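Local coordinates for protein putative immunoglobulin A1 protease (Bacteroides ovatus, PDB 3N6Z) that is of uncertain function but may cleave immunoglobulin A1, and is built mainly from parallel strands stacked coil upon coil like a beta-solenoid, at residues D33-G36 with G37-K41; C299-C302 with E303-L307; E335-G338 with N339-V342. All blocks are in the same frame, centred on the assembly; numbering follows the deposited sequence.

Contact 1 (D33-G36 with G37-K41); sequences DGAG and GLFEK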
loop_
_atom_site.group_PDB
_atom_site.type_symbol
_atom_site.label_atom_id
_atom_site.label_comp_id
_atom_site.label_asym_id
_atom_site.label_seq_id
_atom_site.Cartn_x
_atom_site.Cartn_y
_atom_site.Cartn_z
ATOM N N ASP A 33 -24.345 22.773 2.216
ATOM C CA ASP A 33 -23.823 21.561 1.563
ATOM C C ASP A 33 -22.282 21.613 1.571
ATOM O O ASP A 33 -21.653 22.680 1.676
ATOM C CB ASP A 33 -24.407 21.496 0.143
ATOM C CG ASP A 33 -24.271 20.145 -0.532
ATOM O OD1 ASP A 33 -24.060 19.130 0.118
ATOM O OD2 ASP A 33 -24.413 20.120 -1.778
ATOM N N GLY A 34 -21.649 20.446 1.486
ATOM C CA GLY A 34 -20.190 20.369 1.568
ATOM C C GLY A 34 -19.609 20.784 2.925
ATOM O O GLY A 34 -18.527 21.366 2.976
ATOM N N ALA A 35 -20.347 20.503 4.009
ATOM C CA ALA A 35 -19.955 20.908 5.361
ATOM C C ALA A 35 -19.684 22.426 5.379
ATOM O O ALA A 35 -18.629 22.891 5.820
ATOM C CB ALA A 35 -18.717 20.122 5.844
ATOM N N GLY A 36 -20.640 23.191 4.847
ATOM C CA GLY A 36 -20.559 24.643 4.857
ATOM C C GLY A 36 -19.456 25.188 3.976
ATOM O O GLY A 36 -18.846 26.199 4.302
ATOM N N GLY A 37 -19.154 24.475 2.888
ATOM C CA GLY A 37 -18.168 24.934 1.935
ATOM C C GLY A 37 -16.756 24.405 2.086
ATOM O O GLY A 37 -15.856 24.824 1.364
ATOM N N LEU A 38 -16.524 23.552 3.070
ATOM C CA LEU A 38 -15.229 22.861 3.171
ATOM C C LEU A 38 -14.970 21.946 1.976
ATOM O O LEU A 38 -13.810 21.681 1.664
ATOM C CB LEU A 38 -15.148 22.042 4.474
ATOM C CG LEU A 38 -15.121 22.804 5.798
ATOM C CD1 LEU A 38 -15.074 21.782 6.974
ATOM C CD2 LEU A 38 -13.981 23.722 5.842
ATOM N N PHE A 39 -16.043 21.485 1.328
ATOM C CA PHE A 39 -15.993 20.614 0.144
ATOM C C PHE A 39 -16.914 21.199 -0.922
ATOM O O PHE A 39 -17.763 22.061 -0.636
ATOM C CB PHE A 39 -16.426 19.182 0.499
ATOM C CG PHE A 39 -15.525 18.576 1.533
ATOM C CD1 PHE A 39 -14.323 17.967 1.144
ATOM C CD2 PHE A 39 -15.800 18.705 2.873
ATOM C CE1 PHE A 39 -13.471 17.491 2.088
ATOM C CE2 PHE A 39 -14.934 18.211 3.809
ATOM C CZ PHE A 39 -13.771 17.620 3.424
ATOM N N GLU A 40 -16.779 20.698 -2.136
ATOM C CA GLU A 40 -17.612 21.171 -3.254
ATOM C C GLU A 40 -19.085 20.887 -2.978
ATOM O O GLU A 40 -19.957 21.714 -3.292
ATOM C CB GLU A 40 -17.180 20.523 -4.585
ATOM C CG GLU A 40 -18.166 20.637 -5.785
ATOM C CD GLU A 40 -18.406 22.051 -6.311
ATOM O OE1 GLU A 40 -17.618 22.978 -6.029
ATOM O OE2 GLU A 40 -19.411 22.232 -7.045
ATOM N N LYS A 41 -19.364 19.718 -2.418
ATOM C CA LYS A 41 -20.715 19.277 -2.090
ATOM C C LYS A 41 -20.603 18.042 -1.193
ATOM O O LYS A 41 -19.496 17.519 -0.978
ATOM C CB LYS A 41 -21.544 18.961 -3.345
ATOM C CG LYS A 41 -21.037 17.827 -4.182
ATOM C CD LYS A 41 -21.904 17.580 -5.433
ATOM C CE LYS A 41 -21.428 16.349 -6.204
ATOM N NZ LYS A 41 -22.232 16.006 -7.432
HETATM O O HOH W 1 -22.822 22.421 -2.958
#
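From Gly34 to Gly37 the backbone takes positive phi at every residue and makes a short left-handed turn, which the chain then leaves to double back until Gly34 and Lys41 lie with their CA atoms 3.9 Å apart. The carbonyl of Gly34 faces into this bend. Phe39 N donates to Gly34 O at 3.0 Å, lying 19° from the carbonyl plane, and Gly37 N adds a weak bond to the same oxygen besides a weak one to Asp33 O. Gly34 is hemmed in by the returning chain: a side-chain carbon there would run into Phe39 O.

Asp33 lies alongside Lys41, its OD2 resting 3.5 Å from Lys41 CB. The carboxylate divides its work. OD1 accepts from Gly42 N just beyond the bend and, weakly, from Gly34 N, whereas OD2 accepts a hydrogen bond from a water that also donates to Glu40 O, 3.0 Å from that water. With CG anti to its own backbone N (chi1 -165°), the aspartate swings across to meet the incoming chain. On the other flank Ala35 CB touches Leu38 CD1 at 4.2 Å and sits near the edge of the Phe39 ring, 4.4 Å from CD2. Val64 of helix 61-64 packs on all three of these side chains, and Tyr50 stacks on Phe39.

Glu40 and Lys41 go on to backbone hydrogen bonds with Met51, placing this glycine-rich left-handed turn beside strand 50-52, where the solenoid-like parallel stack begins.

Contact 2 (C299-C302 with E303-L307); sequences CYAC and ESIVL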
loop_
_atom_site.group_PDB
_atom_site.type_symbol
_atom_site.label_atom_id
_atom_site.label_comp_id
_atom_site.label_asym_id
_atom_site.label_seq_id
_atom_site.Cartn_x
_atom_site.Cartn_y
_atom_site.Cartn_z
ATOM N N CYS A 299 2.151 -16.860 -8.548
ATOM C CA CYS A 299 3.060 -15.793 -8.157
ATOM C C CYS A 299 4.302 -15.847 -9.032
ATOM O O CYS A 299 4.966 -16.912 -9.120
ATOM C CB CYS A 299 3.448 -15.918 -6.691
ATOM S SG CYS A 299 2.074 -15.542 -5.535
ATOM N N TYR A 300 4.622 -14.722 -9.676
ATOM C CA TYR A 300 5.671 -14.607 -10.675
ATOM C C TYR A 300 6.682 -13.560 -10.306
ATOM O O TYR A 300 6.415 -12.666 -9.481
ATOM C CB TYR A 300 5.070 -14.318 -12.083
ATOM C CG TYR A 300 3.981 -15.322 -12.393
ATOM C CD1 TYR A 300 4.303 -16.646 -12.674
ATOM C CD2 TYR A 300 2.644 -14.971 -12.312
ATOM C CE1 TYR A 300 3.312 -17.600 -12.839
ATOM C CE2 TYR A 300 1.622 -15.919 -12.472
ATOM C CZ TYR A 300 1.972 -17.244 -12.752
ATOM O OH TYR A 300 0.995 -18.181 -12.884
ATOM N N ALA A 301 7.837 -13.625 -10.947
ATOM C CA ALA A 301 8.861 -12.604 -10.809
ATOM C C ALA A 301 9.533 -12.399 -12.140
ATOM O O ALA A 301 9.798 -13.364 -12.871
ATOM C CB ALA A 301 9.912 -12.972 -9.736
ATOM N N CYS A 302 9.841 -11.159 -12.503
ATOM C CA CYS A 302 10.573 -10.961 -13.749
ATOM C C CYS A 302 11.964 -11.572 -13.638
ATOM O O CYS A 302 12.664 -11.421 -12.643
ATOM C CB CYS A 302 10.681 -9.504 -14.157
ATOM S SG CYS A 302 11.169 -9.327 -15.921
ATOM N N GLU A 303 12.354 -12.270 -14.707
ATOM C CA GLU A 303 13.619 -12.995 -14.774
ATOM C C GLU A 303 14.825 -12.062 -14.635
ATOM O O GLU A 303 15.906 -12.513 -14.269
ATOM C CB GLU A 303 13.702 -13.771 -16.094
ATOM C CG GLU A 303 13.808 -12.891 -17.309
ATOM C CD GLU A 303 13.635 -13.608 -18.641
ATOM O OE1 GLU A 303 13.585 -14.856 -18.636
ATOM O OE2 GLU A 303 13.595 -12.877 -19.678
ATOM N N SER A 304 14.636 -10.771 -14.911
ATOM C CA SER A 304 15.753 -9.830 -14.909
ATOM C C SER A 304 15.926 -9.019 -13.625
ATOM O O SER A 304 16.848 -8.210 -13.563
ATOM C CB SER A 304 15.602 -8.883 -16.082
ATOM O OG SER A 304 14.460 -8.066 -15.927
ATOM N N ILE A 305 15.084 -9.249 -12.602
ATOM C CA ILE A 305 15.298 -8.509 -11.354
ATOM C C ILE A 305 16.618 -8.954 -10.724
ATOM O O ILE A 305 17.060 -10.106 -10.887
ATOM C CB ILE A 305 14.096 -8.575 -10.367
ATOM C CG1 ILE A 305 13.894 -9.971 -9.777
ATOM C CG2 ILE A 305 12.832 -8.029 -11.045
ATOM C CD1 ILE A 305 12.717 -10.037 -8.759
ATOM N N VAL A 306 17.230 -8.021 -9.993
ATOM C CA VAL A 306 18.518 -8.272 -9.321
ATOM C C VAL A 306 18.258 -8.362 -7.813
ATOM O O VAL A 306 17.659 -7.457 -7.224
ATOM C CB VAL A 306 19.522 -7.149 -9.649
ATOM C CG1 VAL A 306 20.836 -7.342 -8.900
ATOM C CG2 VAL A 306 19.756 -7.075 -11.169
ATOM N N LEU A 307 18.715 -9.464 -7.220
ATOM C CA LEU A 307 18.600 -9.735 -5.788
ATOM C C LEU A 307 20.019 -9.687 -5.216
ATOM O O LEU A 307 20.932 -10.346 -5.724
ATOM C CB LEU A 307 17.933 -11.091 -5.480
ATOM C CG LEU A 307 16.401 -11.155 -5.338
ATOM C CD1 LEU A 307 15.706 -10.749 -6.639
ATOM C CD2 LEU A 307 15.961 -12.564 -4.877
#
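Cys302 and Ile305 close a type I beta turn, the corner at which strand 299-302 ends and the chain turns toward strand 307-309 in one coil of the solenoid-like stack. Ile305 N donates to Cys302 O at 3.3 Å. The N-H points almost straight at the oxygen, at 174°, yet the donor sits well above the carbonyl plane, 57° out of it, so the bond is approached over the face of the carbonyl group.

The inner side of the corner is the packed one. Ile305 projects back toward the strand it has just left. Its CG1 sits between the backbone N and the carbonyl carbon (chi1 69°), which lays that branch against Cys302 O, 3.4 Å away, while CG2 reaches Cys302 CB at 4.1 Å. Beyond CG1 the chain runs on extended, carrying CD1 toward the buried methyl of Ala301. Shortening Ile305 to an alanine would probably open a gap beside Ala301 CB and Cys302 CB and leave the Cys302 carbonyl with less apolar cover.

The outer side is much looser. Glu303, at the first corner of the turn, holds its side chain extended and away from the strand, its CB alone coming close, 3.7 Å from Cys302 C; its side chain also touches Ser333. Ser304 follows at the second corner, exposed like its neighbour. Past the turn Val306 points away from the strand, and its backbone N donates to Asn273 OD1 of the neighbouring coil. Inside, the sheltered end of the contact is a single methyl pair, Ala301 CB against Ile305 CD1 at 4.2 Å.

Contact 3 (E335-G338 with N339-V342); sequences EELG and NIIV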
loop_
_atom_site.group_PDB
_atom_site.type_symbol
_atom_site.label_atom_id
_atom_site.label_comp_id
_atom_site.label_asym_id
_atom_site.label_seq_id
_atom_site.Cartn_x
_atom_site.Cartn_y
_atom_site.Cartn_z
ATOM N N GLU A 335 7.778 -9.833 -21.398
ATOM C CA GLU A 335 6.648 -9.972 -22.312
ATOM C C GLU A 335 5.572 -10.864 -21.699
ATOM O O GLU A 335 4.376 -10.537 -21.730
ATOM C CB GLU A 335 7.084 -10.536 -23.670
ATOM C CG GLU A 335 5.934 -10.632 -24.688
ATOM C CD GLU A 335 6.301 -11.411 -25.970
ATOM O OE1 GLU A 335 7.500 -11.712 -26.196
ATOM O OE2 GLU A 335 5.365 -11.736 -26.741
ATOM N N GLU A 336 6.000 -11.980 -21.114
ATOM C CA GLU A 336 5.060 -12.867 -20.422
ATOM C C GLU A 336 4.337 -12.161 -19.286
ATOM O O GLU A 336 3.128 -12.334 -19.121
ATOM C CB GLU A 336 5.759 -14.121 -19.921
ATOM C CG GLU A 336 6.210 -15.020 -21.098
ATOM C CD GLU A 336 7.327 -16.008 -20.774
ATOM O OE1 GLU A 336 7.896 -16.009 -19.643
ATOM O OE2 GLU A 336 7.668 -16.804 -21.693
ATOM N N LEU A 337 5.082 -11.432 -18.479
ATOM C CA LEU A 337 4.468 -10.714 -17.334
ATOM C C LEU A 337 3.462 -9.683 -17.768
ATOM O O LEU A 337 2.423 -9.535 -17.147
ATOM C CB LEU A 337 5.508 -10.018 -16.486
ATOM C CG LEU A 337 6.246 -10.816 -15.475
ATOM C CD1 LEU A 337 7.184 -9.903 -14.692
ATOM C CD2 LEU A 337 5.290 -11.591 -14.517
ATOM N N GLY A 338 3.750 -8.981 -18.860
ATOM C CA GLY A 338 2.775 -8.021 -19.387
ATOM C C GLY A 338 1.456 -8.689 -19.715
ATOM O O GLY A 338 0.405 -8.151 -19.381
ATOM N N ASN A 339 1.514 -9.846 -20.384
ATOM C CA ASN A 339 0.324 -10.680 -20.682
ATOM C C ASN A 339 -0.402 -11.079 -19.446
ATOM O O ASN A 339 -1.624 -10.986 -19.343
ATOM C CB ASN A 339 0.699 -12.029 -21.367
ATOM C CG ASN A 339 1.125 -11.881 -22.816
ATOM O OD1 ASN A 339 0.942 -10.834 -23.448
ATOM N ND2 ASN A 339 1.728 -12.947 -23.348
ATOM N N ILE A 340 0.369 -11.590 -18.484
ATOM C CA ILE A 340 -0.198 -12.120 -17.258
ATOM C C ILE A 340 -0.947 -11.028 -16.480
ATOM O O ILE A 340 -2.089 -11.218 -16.041
ATOM C CB ILE A 340 0.903 -12.793 -16.380
ATOM C CG1 ILE A 340 1.400 -14.101 -17.054
ATOM C CG2 ILE A 340 0.407 -13.058 -14.969
ATOM C CD1 ILE A 340 2.696 -14.615 -16.449
ATOM N N ILE A 341 -0.276 -9.899 -16.286
ATOM C CA ILE A 341 -0.810 -8.793 -15.478
ATOM C C ILE A 341 -2.078 -8.216 -16.111
ATOM O O ILE A 341 -3.090 -8.074 -15.441
ATOM C CB ILE A 341 0.257 -7.718 -15.257
ATOM C CG1 ILE A 341 1.393 -8.248 -14.351
ATOM C CG2 ILE A 341 -0.367 -6.435 -14.652
ATOM C CD1 ILE A 341 2.701 -7.425 -14.364
ATOM N N VAL A 342 -2.049 -7.946 -17.414
ATOM C CA VAL A 342 -3.240 -7.376 -18.052
ATOM C C VAL A 342 -4.430 -8.340 -17.942
ATOM O O VAL A 342 -5.551 -7.921 -17.717
ATOM C CB VAL A 342 -2.960 -6.945 -19.497
ATOM C CG1 VAL A 342 -4.241 -6.571 -20.239
ATOM C CG2 VAL A 342 -1.956 -5.789 -19.502
#
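Residues Glu335 to Val342 form two turns of regular alpha-helix, in which Asn339, Ile340, Ile341 and Val342 give their N-H groups to the carbonyls of Glu335, Glu336, Leu337 and Gly338 in turn. The middle two bonds are the shorter: Ile340 N to Glu336 O is 2.9 Å, with the donor in the carbonyl plane, and Ile341 N meets Leu337 O at the same distance.

Ile340 and Ile341 share the same side-chain torsions. In each, CG1 is anti to the carbonyl carbon (chi1 -70° for Ile340), so it leans back along the helix over the oxygen its own N-H is bonded to; Ile340 CG1 is 3.2 Å from Glu336 O. Both chains then reach Leu337 from different directions: Ile340 CD1 comes up to Leu337 CD2 at 4.4 Å, and Ile341 CD1 lies as far from Leu337 CB. Val342 repeats the pattern one residue on, its CG2 lying 3.3 Å from Gly338 O.

The polar ends look elsewhere. Glu336 OE1 accepts from Ser333 N, just before the helix, and Asn339 OD1 is hydrogen-bonded to Lys351 NZ.

Leu337 and Ile341 also pack on Trp271. The chemistry is thus that of an amphipathic helix: an apolar stripe, buried at Leu337 and Ile341 and partly open at Ile340, with carboxylates and an amide at its margins.

Contact 1 stands apart, its centre 47 Å from that of contact 2 and on the opposite side of the chain's centre, at the end where the stack of coils begins. Contacts 2 and 3 share the other end and touch: Leu337 CD1 of the helix packs on Cys302 CB of the strand at 3.6 Å, and Ile340 CG2 approaches Tyr300 CD2. Each of the three is only partly buried. Contact 1 relies on a shared carbonyl, glycines and a water; contact 2 pairs one turn bond with small apolar contacts; contact 3 combines regular helical bonding with a greasy face laid over the last strands of the parallel sheet.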